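Local coordinates for protein lipase, class 3 (Penicillium roqueforti FM164, PDB 6L7N) that probably hydrolyses the ester bonds of lipids such as triacylglycerols, as a fungal class 3 lipase of the alpha/beta-hydrolase fold, at residues Leu155-Leu160 with Pro166-Tyr171. Sequence-based numbering, arbitrary orientation.
Sequences LAVADL and PSAKLY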
ATOM      1  N   LEU A 155       2.707  -5.344  -5.408  1.00  5.39           N
ATOM      2  CA  LEU A 155       2.892  -6.192  -6.580  1.00  4.29           C
ATOM      3  C   LEU A 155       2.393  -5.474  -7.814  1.00  5.54           C
ATOM      4  O   LEU A 155       3.029  -5.535  -8.876  1.00  7.31           O
ATOM      5  CB  LEU A 155       2.191  -7.542  -6.408  1.00  4.01           C
ATOM      6  CG  LEU A 155       2.818  -8.386  -5.293  1.00  5.11           C
ATOM      7  CD1 LEU A 155       1.903  -9.516  -4.880  1.00  5.01           C
ATOM      8  CD2 LEU A 155       4.163  -8.947  -5.778  1.00  4.79           C
ATOM      9  N   ALA A 156       1.321  -4.691  -7.662  1.00  6.47           N
ATOM     10  CA  ALA A 156       0.824  -3.960  -8.813  1.00  3.72           C
ATOM     11  C   ALA A 156       1.886  -2.992  -9.307  1.00  6.24           C
ATOM     12  O   ALA A 156       2.217  -2.976 -10.505  1.00  8.84           O
ATOM     13  CB  ALA A 156      -0.475  -3.231  -8.465  1.00  4.63           C
ATOM     14  N   VAL A 157       2.500  -2.242  -8.379  1.00  5.74           N
ATOM     15  CA  VAL A 157       3.528  -1.295  -8.797  1.00  5.57           C
ATOM     16  C   VAL A 157       4.614  -2.031  -9.545  1.00  4.97           C
ATOM     17  O   VAL A 157       5.011  -1.640 -10.650  1.00  7.37           O
ATOM     18  CB  VAL A 157       4.139  -0.552  -7.602  1.00  6.10           C
ATOM     19  CG1 VAL A 157       5.048   0.540  -8.112  1.00 17.19           C
ATOM     20  CG2 VAL A 157       3.129   0.034  -6.784  1.00 18.89           C
ATOM     21  N   ALA A 158       5.099  -3.127  -8.958  1.00  7.39           N
ATOM     22  CA  ALA A 158       6.272  -3.761  -9.546  1.00  3.46           C
ATOM     23  C   ALA A 158       5.941  -4.220 -10.954  1.00  5.24           C
ATOM     24  O   ALA A 158       6.713  -3.998 -11.899  1.00  6.75           O
ATOM     25  CB  ALA A 158       6.733  -4.932  -8.670  1.00 10.81           C
ATOM     26  N   ASP A 159       4.728  -4.750 -11.119  1.00  8.25           N
ATOM     27  CA  ASP A 159       4.311  -5.270 -12.410  1.00  6.04           C
ATOM     28  C   ASP A 159       4.151  -4.131 -13.397  1.00  8.00           C
ATOM     29  O   ASP A 159       4.664  -4.188 -14.523  1.00 10.61           O
ATOM     30  CB  ASP A 159       3.004  -6.034 -12.235  1.00  4.99           C
ATOM     31  CG  ASP A 159       2.596  -6.800 -13.472  1.00  7.10           C
ATOM     32  OD1 ASP A 159       3.430  -7.036 -14.376  1.00 10.09           O
ATOM     33  OD2 ASP A 159       1.416  -7.176 -13.520  1.00  7.30           O
ATOM     34  N   LEU A 160       3.486  -3.053 -12.957  1.00  5.06           N
ATOM     35  CA  LEU A 160       3.275  -1.920 -13.850  1.00  7.02           C
ATOM     36  C   LEU A 160       4.590  -1.281 -14.246  1.00 10.92           C
ATOM     37  O   LEU A 160       4.683  -0.670 -15.320  1.00  9.39           O
ATOM     38  CB  LEU A 160       2.369  -0.886 -13.195  1.00  7.28           C
ATOM     39  CG  LEU A 160       0.926  -1.363 -13.040  1.00  5.72           C
ATOM     40  CD1 LEU A 160       0.132  -0.402 -12.162  1.00  7.00           C
ATOM     41  CD2 LEU A 160       0.265  -1.552 -14.416  1.00 10.00           C
ATOM     42  N   PRO A 166       7.652   2.769 -15.668  1.00 10.45           N
ATOM     43  CA  PRO A 166       8.841   2.458 -14.861  1.00 10.37           C
ATOM     44  C   PRO A 166       9.057   3.408 -13.699  1.00  7.74           C
ATOM     45  O   PRO A 166       9.743   3.039 -12.747  1.00  9.54           O
ATOM     46  CB  PRO A 166       9.989   2.543 -15.879  1.00 11.96           C
ATOM     47  CG  PRO A 166       9.477   3.442 -16.942  1.00 10.54           C
ATOM     48  CD  PRO A 166       8.024   3.104 -17.055  1.00 12.07           C
ATOM     49  N   SER A 167       8.493   4.615 -13.726  1.00  7.87           N
ATOM     50  CA  SER A 167       8.695   5.558 -12.632  1.00  9.39           C
ATOM     51  C   SER A 167       7.508   5.618 -11.673  1.00  8.63           C
ATOM     52  O   SER A 167       7.384   6.585 -10.916  1.00  6.55           O
ATOM     53  CB  SER A 167       9.006   6.938 -13.197  1.00 13.46           C
ATOM     54  OG  SER A 167      10.228   6.889 -13.906  1.00 16.61           O
ATOM     55  N   ALA A 168       6.636   4.609 -11.699  1.00  8.79           N
ATOM     56  CA  ALA A 168       5.538   4.528 -10.750  1.00  8.41           C
ATOM     57  C   ALA A 168       6.070   4.571  -9.320  1.00  8.52           C
ATOM     58  O   ALA A 168       7.065   3.916  -8.995  1.00  9.98           O
ATOM     59  CB  ALA A 168       4.748   3.231 -10.976  1.00  7.33           C
ATOM     60  N   LYS A 169       5.423   5.375  -8.474  1.00  7.36           N
ATOM     61  CA  LYS A 169       5.744   5.424  -7.054  1.00  8.24           C
ATOM     62  C   LYS A 169       4.875   4.438  -6.285  1.00  9.18           C
ATOM     63  O   LYS A 169       3.734   4.163  -6.659  1.00  6.57           O
ATOM     64  CB  LYS A 169       5.550   6.834  -6.486  1.00  8.96           C
ATOM     65  CG  LYS A 169       5.807   7.960  -7.476  1.00 12.00           C
ATOM     66  CD  LYS A 169       7.271   8.035  -7.897  1.00 12.59           C
ATOM     67  CE  LYS A 169       7.503   9.312  -8.712  1.00 18.64           C
ATOM     68  NZ  LYS A 169       8.450   9.111  -9.821  1.00 22.06           N
ATOM     69  N   LEU A 170       5.421   3.914  -5.188  1.00  8.71           N
ATOM     70  CA  LEU A 170       4.692   2.988  -4.329  1.00  6.35           C
ATOM     71  C   LEU A 170       4.698   3.526  -2.905  1.00  6.57           C
ATOM     72  O   LEU A 170       5.765   3.839  -2.359  1.00  7.45           O
ATOM     73  CB  LEU A 170       5.307   1.591  -4.374  1.00 10.09           C
ATOM     74  CG  LEU A 170       4.866   0.657  -3.250  1.00  3.67           C
ATOM     75  CD1 LEU A 170       3.401   0.235  -3.403  1.00  5.00           C
ATOM     76  CD2 LEU A 170       5.810  -0.552  -3.207  1.00  4.97           C
ATOM     77  N   TYR A 171       3.505   3.679  -2.327  1.00  4.64           N
ATOM     78  CA  TYR A 171       3.327   4.026  -0.914  1.00  5.54           C
ATOM     79  C   TYR A 171       2.545   2.887  -0.279  1.00  4.83           C
ATOM     80  O   TYR A 171       1.330   2.755  -0.490  1.00  6.53           O
ATOM     81  CB  TYR A 171       2.614   5.365  -0.744  1.00  5.15           C
ATOM     82  CG  TYR A 171       3.492   6.522  -1.131  1.00  4.28           C
ATOM     83  CD1 TYR A 171       3.543   6.969  -2.444  1.00  9.09           C
ATOM     84  CD2 TYR A 171       4.272   7.168  -0.183  1.00  9.38           C
ATOM     85  CE1 TYR A 171       4.351   8.019  -2.799  1.00  8.97           C
ATOM     86  CE2 TYR A 171       5.074   8.231  -0.532  1.00  8.02           C
ATOM     87  CZ  TYR A 171       5.114   8.644  -1.842  1.00 12.44           C
ATOM     88  OH  TYR A 171       5.923   9.702  -2.204  1.00 12.37           O
TER
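Val-157 carries the apolar contact from the helix side: both of its methyls rest on Leu-170, and CG1 also reaches Ala-168. CG2 meets Leu-170 CD1 at 3.4 Å, closer than usual for two carbons, and lies 3.6 Å from Leu-170 CB, so one methyl touches both the root and one tip of the leucine. CG1 is 3.9 Å from Ala-168 CB and equally far from Leu-170 CB, which places it between Ala-168, in the loop just before the strand, and Leu-170 on it, whose CB atoms both point toward the helix. The valine torsion (chi1 -172°) sets CG1 anti to the backbone N, where it meets both of these CB atoms, and leaves CG2 beside that N, against Leu-170 CD1. Val-157 and Leu-170 are the closest backbone pair, their CA atoms 6.3 Å apart.

Polar bonding stays within each segment or runs to neighbours. Asp-159 N bonds to Leu-155 O at 2.9 Å within the helix. Lys-169, whose CB points away from the helix, turns its NZ back to Ser-167 O at 3.0 Å, in the carbonyl plane, while Arg-161 bonds to the carbonyl oxygen of Ala-168.

In the fold, helix 148-161 packs against strand 169-173 as part of the beta-alpha-beta unit begun by strand 140-146, whose Val-143 also touches Val-157. Between the two segments the contact is thus made almost wholly by aliphatic carbons, without a hydrogen bond, and Val-157 packs this part of the helix on the strand through nondirectional apolar contact, tight at CG2 to CD1.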